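Local coordinates for protein pseudoaglycone deacetylase Dbv21 (Actinoplanes teichomyceticus, PDB 3DFI) that probably removes an acetyl group from the pseudoaglycone precursor of the lipoglycopeptide antibiotic A40926, as a zinc-binding deacetylase, at residues R76-A81 and Y226-S231; Q221-Y226 and N239-L244. One frame throughout, in Å; residues are numbered along the deposited sequence.

Interaction 1. Residues R76-A81 and Y226-S231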
ATOM      1  N   ARG A  76       7.284   0.376 -11.951  1.00 47.51           N
ATOM      2  CA  ARG A  76       7.763  -0.892 -11.382  1.00 47.52           C
ATOM      3  C   ARG A  76       9.230  -0.753 -10.959  1.00 48.29           C
ATOM      4  O   ARG A  76       9.632  -1.284  -9.917  1.00 48.28           O
ATOM      5  CB  ARG A  76       7.571  -2.049 -12.357  1.00 47.58           C
ATOM      6  CG  ARG A  76       6.135  -2.546 -12.439  1.00 45.48           C
ATOM      7  CD  ARG A  76       6.039  -3.846 -13.231  1.00 46.53           C
ATOM      8  NE  ARG A  76       6.584  -3.741 -14.595  1.00 48.02           N
ATOM      9  CZ  ARG A  76       5.878  -3.354 -15.656  1.00 48.75           C
ATOM     10  NH1 ARG A  76       4.600  -2.988 -15.528  1.00 51.56           N
ATOM     11  NH2 ARG A  76       6.438  -3.341 -16.846  1.00 49.01           N
ATOM     12  N   ASN A  77      10.011  -0.019 -11.753  1.00 47.93           N
ATOM     13  CA  ASN A  77      11.408   0.274 -11.403  1.00 48.77           C
ATOM     14  C   ASN A  77      11.528   1.149 -10.162  1.00 48.06           C
ATOM     15  O   ASN A  77      12.425   0.958  -9.337  1.00 48.12           O
ATOM     16  CB  ASN A  77      12.156   0.926 -12.580  1.00 47.76           C
ATOM     17  CG  ASN A  77      12.510  -0.070 -13.686  1.00 50.91           C
ATOM     18  OD1 ASN A  77      12.904  -1.220 -13.426  1.00 49.33           O
ATOM     19  ND2 ASN A  77      12.406   0.387 -14.931  1.00 50.02           N
ATOM     20  N   GLU A  78      10.643   2.134 -10.045  1.00 48.34           N
ATOM     21  CA  GLU A  78      10.580   2.949  -8.831  1.00 48.44           C
ATOM     22  C   GLU A  78      10.299   2.087  -7.590  1.00 48.70           C
ATOM     23  O   GLU A  78      10.939   2.256  -6.535  1.00 48.95           O
ATOM     24  CB  GLU A  78       9.506   4.029  -8.967  1.00 48.71           C
ATOM     25  CG  GLU A  78       9.846   5.146 -10.010  1.00 48.39           C
ATOM     26  CD  GLU A  78       8.774   6.231 -10.045  1.00 48.90           C
ATOM     27  OE1 GLU A  78       7.622   5.977  -9.582  1.00 45.19           O
ATOM     28  OE2 GLU A  78       9.092   7.353 -10.503  1.00 45.01           O
ATOM     29  N   ASP A  79       9.323   1.192  -7.720  1.00 48.23           N
ATOM     30  CA  ASP A  79       8.920   0.291  -6.643  1.00 49.15           C
ATOM     31  C   ASP A  79      10.088  -0.611  -6.215  1.00 49.44           C
ATOM     32  O   ASP A  79      10.340  -0.769  -5.030  1.00 49.55           O
ATOM     33  CB  ASP A  79       7.702  -0.535  -7.092  1.00 48.02           C
ATOM     34  CG  ASP A  79       7.105  -1.372  -5.970  1.00 51.06           C
ATOM     35  OD1 ASP A  79       6.681  -0.802  -4.940  1.00 53.23           O
ATOM     36  OD2 ASP A  79       7.033  -2.600  -6.144  1.00 52.68           O
ATOM     37  N   ILE A  80      10.822  -1.168  -7.181  1.00 50.54           N
ATOM     38  CA  ILE A  80      11.996  -2.007  -6.875  1.00 51.11           C
ATOM     39  C   ILE A  80      13.071  -1.223  -6.081  1.00 51.75           C
ATOM     40  O   ILE A  80      13.544  -1.698  -5.036  1.00 52.09           O
ATOM     41  CB  ILE A  80      12.552  -2.656  -8.162  1.00 51.40           C
ATOM     42  CG1 ILE A  80      11.530  -3.674  -8.708  1.00 50.67           C
ATOM     43  CG2 ILE A  80      13.958  -3.272  -7.955  1.00 50.92           C
ATOM     44  CD1 ILE A  80      11.715  -4.061 -10.211  1.00 51.09           C
ATOM     45  N   ALA A  81      13.420  -0.027  -6.554  1.00 51.38           N
ATOM     46  CA  ALA A  81      14.392   0.851  -5.871  1.00 51.11           C
ATOM     47  C   ALA A  81      13.981   1.147  -4.421  1.00 50.91           C
ATOM     48  O   ALA A  81      14.778   0.980  -3.487  1.00 51.10           O
ATOM     49  CB  ALA A  81      14.576   2.164  -6.656  1.00 50.28           C
ATOM     50  N   TYR A 226       9.717   6.938  -5.581  1.00 49.75           N
ATOM     51  CA  TYR A 226       8.485   7.049  -6.374  1.00 49.36           C
ATOM     52  C   TYR A 226       8.300   8.476  -6.896  1.00 48.89           C
ATOM     53  O   TYR A 226       7.317   9.144  -6.566  1.00 48.35           O
ATOM     54  CB  TYR A 226       7.276   6.665  -5.542  1.00 49.26           C
ATOM     55  CG  TYR A 226       7.289   5.261  -5.025  1.00 48.26           C
ATOM     56  CD1 TYR A 226       6.956   4.189  -5.853  1.00 50.60           C
ATOM     57  CD2 TYR A 226       7.599   4.997  -3.690  1.00 49.78           C
ATOM     58  CE1 TYR A 226       6.947   2.854  -5.367  1.00 48.54           C
ATOM     59  CE2 TYR A 226       7.583   3.669  -3.185  1.00 51.36           C
ATOM     60  CZ  TYR A 226       7.256   2.604  -4.031  1.00 50.14           C
ATOM     61  OH  TYR A 226       7.232   1.292  -3.542  1.00 49.52           O
ATOM     62  N   ALA A 227       9.211   8.898  -7.764  1.00 48.24           N
ATOM     63  CA  ALA A 227       9.354  10.307  -8.137  1.00 48.26           C
ATOM     64  C   ALA A 227       8.181  10.732  -8.994  1.00 48.53           C
ATOM     65  O   ALA A 227       7.806  11.903  -9.048  1.00 48.22           O
ATOM     66  CB  ALA A 227      10.631  10.479  -8.921  1.00 48.68           C
ATOM     67  N   THR A 228       7.675   9.764  -9.742  1.00 48.18           N
ATOM     68  CA  THR A 228       6.512   9.934 -10.591  1.00 49.43           C
ATOM     69  C   THR A 228       5.291  10.403  -9.748  1.00 49.40           C
ATOM     70  O   THR A 228       4.685  11.426 -10.051  1.00 48.82           O
ATOM     71  CB  THR A 228       6.285   8.587 -11.343  1.00 50.56           C
ATOM     72  OG1 THR A 228       5.713   8.808 -12.629  1.00 56.08           O
ATOM     73  CG2 THR A 228       5.531   7.596 -10.545  1.00 46.09           C
ATOM     74  N   GLN A 229       4.997   9.669  -8.670  1.00 49.27           N
ATOM     75  CA  GLN A 229       3.893   9.937  -7.756  1.00 50.30           C
ATOM     76  C   GLN A 229       4.177  11.139  -6.866  1.00 50.28           C
ATOM     77  O   GLN A 229       3.301  11.997  -6.664  1.00 50.88           O
ATOM     78  CB  GLN A 229       3.586   8.701  -6.890  1.00 49.63           C
ATOM     79  CG  GLN A 229       3.198   7.442  -7.692  1.00 52.18           C
ATOM     80  CD  GLN A 229       2.266   7.734  -8.860  1.00 54.58           C
ATOM     81  OE1 GLN A 229       2.692   7.731 -10.023  1.00 54.34           O
ATOM     82  NE2 GLN A 229       1.002   8.026  -8.561  1.00 52.90           N
ATOM     83  N   LEU A 230       5.398  11.226  -6.341  1.00 50.53           N
ATOM     84  CA  LEU A 230       5.773  12.412  -5.557  1.00 50.98           C
ATOM     85  C   LEU A 230       5.811  13.703  -6.345  1.00 50.65           C
ATOM     86  O   LEU A 230       5.819  14.795  -5.751  1.00 49.81           O
ATOM     87  CB  LEU A 230       7.056  12.195  -4.743  1.00 51.51           C
ATOM     88  CG  LEU A 230       6.752  11.544  -3.369  1.00 52.19           C
ATOM     89  CD1 LEU A 230       5.988  10.217  -3.474  1.00 53.36           C
ATOM     90  CD2 LEU A 230       8.014  11.357  -2.544  1.00 53.45           C
ATOM     91  N   SER A 231       5.791  13.617  -7.676  1.00 50.66           N
ATOM     92  CA  SER A 231       5.694  14.870  -8.432  1.00 51.69           C
ATOM     93  C   SER A 231       4.318  15.554  -8.212  1.00 51.49           C
ATOM     94  O   SER A 231       4.178  16.762  -8.431  1.00 50.36           O
ATOM     95  CB  SER A 231       6.087  14.721  -9.914  1.00 51.64           C
ATOM     96  OG  SER A 231       5.063  14.142 -10.675  1.00 54.96           O
TER

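Interaction 2. Residues Q221-Y226 and N239-L244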
ATOM      1  N   GLN A 221      13.478   7.915   2.831  1.00 48.30           N
ATOM      2  CA  GLN A 221      14.411   7.699   1.727  1.00 48.72           C
ATOM      3  C   GLN A 221      13.812   6.816   0.636  1.00 49.08           C
ATOM      4  O   GLN A 221      13.919   7.122  -0.545  1.00 48.85           O
ATOM      5  CB  GLN A 221      15.749   7.145   2.251  1.00 48.91           C
ATOM      6  CG  GLN A 221      16.865   7.103   1.209  1.00 48.82           C
ATOM      7  CD  GLN A 221      17.362   8.485   0.777  1.00 48.89           C
ATOM      8  OE1 GLN A 221      17.458   9.418   1.585  1.00 47.53           O
ATOM      9  NE2 GLN A 221      17.704   8.609  -0.507  1.00 47.38           N
ATOM     10  N   ALA A 222      13.159   5.733   1.042  1.00 49.38           N
ATOM     11  CA  ALA A 222      12.432   4.873   0.125  1.00 49.86           C
ATOM     12  C   ALA A 222      11.345   5.622  -0.662  1.00 50.58           C
ATOM     13  O   ALA A 222      11.204   5.398  -1.871  1.00 50.69           O
ATOM     14  CB  ALA A 222      11.832   3.666   0.881  1.00 49.37           C
ATOM     15  N   MET A 223      10.585   6.496   0.015  1.00 50.42           N
ATOM     16  CA  MET A 223       9.531   7.297  -0.636  1.00 50.70           C
ATOM     17  C   MET A 223      10.023   8.173  -1.803  1.00 49.59           C
ATOM     18  O   MET A 223       9.293   8.382  -2.775  1.00 48.34           O
ATOM     19  CB  MET A 223       8.816   8.191   0.376  1.00 50.41           C
ATOM     20  CG  MET A 223       7.870   7.452   1.328  1.00 51.84           C
ATOM     21  SD  MET A 223       7.346   8.534   2.666  1.00 53.69           S
ATOM     22  CE  MET A 223       6.634   9.866   1.698  1.00 56.54           C
ATOM     23  N   LYS A 224      11.251   8.685  -1.685  1.00 49.49           N
ATOM     24  CA  LYS A 224      11.880   9.510  -2.728  1.00 49.43           C
ATOM     25  C   LYS A 224      11.972   8.782  -4.068  1.00 49.51           C
ATOM     26  O   LYS A 224      11.969   9.421  -5.121  1.00 49.04           O
ATOM     27  CB  LYS A 224      13.272   9.968  -2.296  1.00 49.57           C
ATOM     28  CG  LYS A 224      13.265  10.892  -1.094  1.00 50.09           C
ATOM     29  CD  LYS A 224      14.675  11.260  -0.664  1.00 49.48           C
ATOM     30  CE  LYS A 224      14.659  12.002   0.668  1.00 49.52           C
ATOM     31  NZ  LYS A 224      16.003  12.553   1.004  1.00 51.31           N
ATOM     32  N   HIS A 225      12.015   7.446  -4.033  1.00 49.60           N
ATOM     33  CA  HIS A 225      12.126   6.680  -5.269  1.00 50.06           C
ATOM     34  C   HIS A 225      10.894   6.730  -6.168  1.00 49.98           C
ATOM     35  O   HIS A 225      11.024   6.639  -7.385  1.00 49.71           O
ATOM     36  CB  HIS A 225      12.597   5.255  -5.019  1.00 49.99           C
ATOM     37  CG  HIS A 225      14.071   5.167  -4.806  1.00 51.35           C
ATOM     38  ND1 HIS A 225      14.978   5.485  -5.795  1.00 51.02           N
ATOM     39  CD2 HIS A 225      14.802   4.832  -3.715  1.00 52.59           C
ATOM     40  CE1 HIS A 225      16.206   5.339  -5.328  1.00 51.82           C
ATOM     41  NE2 HIS A 225      16.129   4.952  -4.066  1.00 53.48           N
ATOM     42  N   TYR A 226       9.717   6.938  -5.581  1.00 49.75           N
ATOM     43  CA  TYR A 226       8.485   7.049  -6.374  1.00 49.36           C
ATOM     44  C   TYR A 226       8.300   8.476  -6.896  1.00 48.89           C
ATOM     45  O   TYR A 226       7.317   9.144  -6.566  1.00 48.35           O
ATOM     46  CB  TYR A 226       7.276   6.665  -5.542  1.00 49.26           C
ATOM     47  CG  TYR A 226       7.289   5.261  -5.025  1.00 48.26           C
ATOM     48  CD1 TYR A 226       6.956   4.189  -5.853  1.00 50.60           C
ATOM     49  CD2 TYR A 226       7.599   4.997  -3.690  1.00 49.78           C
ATOM     50  CE1 TYR A 226       6.947   2.854  -5.367  1.00 48.54           C
ATOM     51  CE2 TYR A 226       7.583   3.669  -3.185  1.00 51.36           C
ATOM     52  CZ  TYR A 226       7.256   2.604  -4.031  1.00 50.14           C
ATOM     53  OH  TYR A 226       7.232   1.292  -3.542  1.00 49.52           O
ATOM     54  N   ASN A 239       3.159  19.279   1.867  1.00 55.83           N
ATOM     55  CA  ASN A 239       4.144  19.304   2.948  1.00 55.88           C
ATOM     56  C   ASN A 239       4.719  17.933   3.189  1.00 54.75           C
ATOM     57  O   ASN A 239       5.118  17.647   4.307  1.00 54.49           O
ATOM     58  CB  ASN A 239       3.541  19.932   4.276  1.00 56.25           C
ATOM     59  N   LEU A 240       4.832  17.116   2.127  1.00 54.29           N
ATOM     60  CA  LEU A 240       4.709  15.671   2.308  1.00 53.47           C
ATOM     61  C   LEU A 240       5.423  15.121   3.538  1.00 53.36           C
ATOM     62  O   LEU A 240       4.758  14.650   4.452  1.00 53.04           O
ATOM     63  CB  LEU A 240       5.030  14.859   1.041  1.00 53.57           C
ATOM     64  CG  LEU A 240       4.716  13.382   1.169  1.00 52.46           C
ATOM     65  CD1 LEU A 240       3.224  13.176   1.506  1.00 51.70           C
ATOM     66  CD2 LEU A 240       5.131  12.641  -0.093  1.00 49.33           C
ATOM     67  N   PHE A 241       6.753  15.224   3.582  1.00 53.22           N
ATOM     68  CA  PHE A 241       7.515  14.659   4.711  1.00 53.28           C
ATOM     69  C   PHE A 241       7.171  15.323   6.042  1.00 53.07           C
ATOM     70  O   PHE A 241       6.970  14.639   7.039  1.00 51.69           O
ATOM     71  CB  PHE A 241       9.023  14.701   4.443  1.00 54.13           C
ATOM     72  CG  PHE A 241       9.448  13.858   3.268  1.00 54.56           C
ATOM     73  CD1 PHE A 241       9.999  14.449   2.143  1.00 56.98           C
ATOM     74  CD2 PHE A 241       9.281  12.480   3.280  1.00 54.87           C
ATOM     75  CE1 PHE A 241      10.384  13.675   1.042  1.00 57.29           C
ATOM     76  CE2 PHE A 241       9.672  11.699   2.188  1.00 55.79           C
ATOM     77  CZ  PHE A 241      10.211  12.300   1.069  1.00 55.86           C
ATOM     78  N   ALA A 242       7.132  16.659   6.048  1.00 52.67           N
ATOM     79  CA  ALA A 242       6.623  17.418   7.197  1.00 52.48           C
ATOM     80  C   ALA A 242       5.189  16.973   7.588  1.00 52.59           C
ATOM     81  O   ALA A 242       4.912  16.676   8.759  1.00 52.16           O
ATOM     82  CB  ALA A 242       6.677  18.910   6.907  1.00 52.68           C
ATOM     83  N   LYS A 243       4.297  16.894   6.599  1.00 52.18           N
ATOM     84  CA  LYS A 243       2.911  16.510   6.821  1.00 52.40           C
ATOM     85  C   LYS A 243       2.832  15.124   7.489  1.00 52.31           C
ATOM     86  O   LYS A 243       2.064  14.922   8.450  1.00 52.41           O
ATOM     87  CB  LYS A 243       2.160  16.521   5.483  1.00 53.15           C
ATOM     88  CG  LYS A 243       0.641  16.337   5.567  1.00 54.79           C
ATOM     89  CD  LYS A 243      -0.065  17.648   5.982  1.00 55.27           C
ATOM     90  CE  LYS A 243      -1.578  17.435   6.148  1.00 56.58           C
ATOM     91  NZ  LYS A 243      -2.274  18.564   6.856  1.00 58.86           N
ATOM     92  N   LEU A 244       3.645  14.189   7.003  1.00 51.15           N
ATOM     93  CA  LEU A 244       3.699  12.844   7.562  1.00 51.14           C
ATOM     94  C   LEU A 244       4.225  12.823   9.001  1.00 51.01           C
ATOM     95  O   LEU A 244       3.724  12.063   9.818  1.00 49.69           O
ATOM     96  CB  LEU A 244       4.520  11.895   6.679  1.00 50.67           C
ATOM     97  CG  LEU A 244       3.974  11.504   5.294  1.00 51.59           C
ATOM     98  CD1 LEU A 244       4.838  10.403   4.654  1.00 50.38           C
ATOM     99  CD2 LEU A 244       2.501  11.066   5.313  1.00 50.39           C
TER

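Interaction 1. Residues R76-A81 and Y226-S231
The backbones of Glu78 and Tyr226 approach to 5.2 Å between Glu78 CA and Tyr226 CA, where helix 71-86 passes the amino-terminal end of helix 227-233. In this alpha/beta fold of the GlcNAc-PI de-N-acetylase family, the contact is made by a carboxylate that accepts the backbone N-H of Thr228 near the start of a helix. Glu78 has a side chain long enough to reach the neighbouring segment: it runs out extended, and its OE2 accepts a hydrogen bond from Thr228 N at 2.9 Å, with an N-H...O angle of 154°. The donor comes in on the syn side of the carboxylate, slightly out of its plane, and Ala227 N lies 3.1 Å from the same OE2. A negative charge there should be favoured by the dipole of the helix, which probably helps to keep Glu78 ionised although it is buried.

Tyr226 supplies the second link. Its ring lies alongside the Asp79 side chain, with CD1 4.0 Å from Glu78 CB and CE1 3.5 Å from Asp79 CA, and an aromatic residue suits the place because it packs flat carbon against helix 71-86 and still delivers a hydroxyl at its far end. Asp79 CG stands opposite the backbone N (chi1 -173°), which brings the short side chain beside the ring, its carboxylate turned 39° from the ring plane. The other oxygen, OD2, is hydrogen-bonded to His92, so both oxygens of the carboxylate are held. Tyr226 lies about 8 Å, side chain to side chain, from the zinc ligands His16 and Asp19. Its OH donates to Asp79 OD1 at 2.6 Å, on the anti side of the carboxylate.

Interaction 2. Residues Q221-Y226 and N239-L244
Leu244 N donates to Leu240 O at 2.8 Å, and this backbone bond winds the first turn of helix 240-251 so that Leu240 and Leu244, one turn apart, both face Met223. Between them in sequence comes Phe241, whose CA is 9.3 Å from Met223 CA, a separation that side chains alone bridge. Met223 does most of the bridging. Its unbranched chain is flexible enough to reach across and then bend at its end: chi3 of 57° swings CE aside, so that the methyl settles among three neighbours, Leu244 CD1 at 3.5 Å, Phe241 CE2 at 3.6 Å and Leu240 CD2 at 3.6 Å. Met223 and Leu244 meet tip to tip, whereas Met223 and Phe241 arrive from opposite directions.

The sulfur takes part as well. SD of Met223 lies 5.2 Å from the centroid of the Phe241 ring, 72° off the ring normal, an oblique Met-aromatic contact. Together these contacts join helix 213-223 to the start of helix 240-251, two helices of the alpha/beta fold. Met223 also packs on Val21 and Leu22 of helix 19-33, while the Phe241 ring meets that of Phe220 with their planes about 40° apart. Apolar, polarisable side chains fit this largely buried seam.

Toward the exposed margin, Lys224 crosses Phe241 at about a right angle. The aliphatic part of the lysine does the touching, with CG 4.0 Å from Phe241 CZ, while its extended chain carries the ammonium group NZ onward, away from the ring.

Overall arrangement
Interactions 1 and 2 lie on the same side of the molecule, their centres 11 Å apart, and share Tyr226. Along the chain their segments alternate: 76-81, 221-226, 226-231, then 239-244. Helices 213-223, 227-233 and 240-251 follow one another, the first two against helix 71-86 and the last against its two predecessors. The two contacts also touch directly, Leu230 CG lying 3.8 Å from Leu240 CD2 and Ala81 CB 3.5 Å from His225 ND1. The side chains of Tyr226 and Met223 come within about 8 and 10 Å of the Asp19 side chain, so the two contacts probably help to place the later helices beside the metal site.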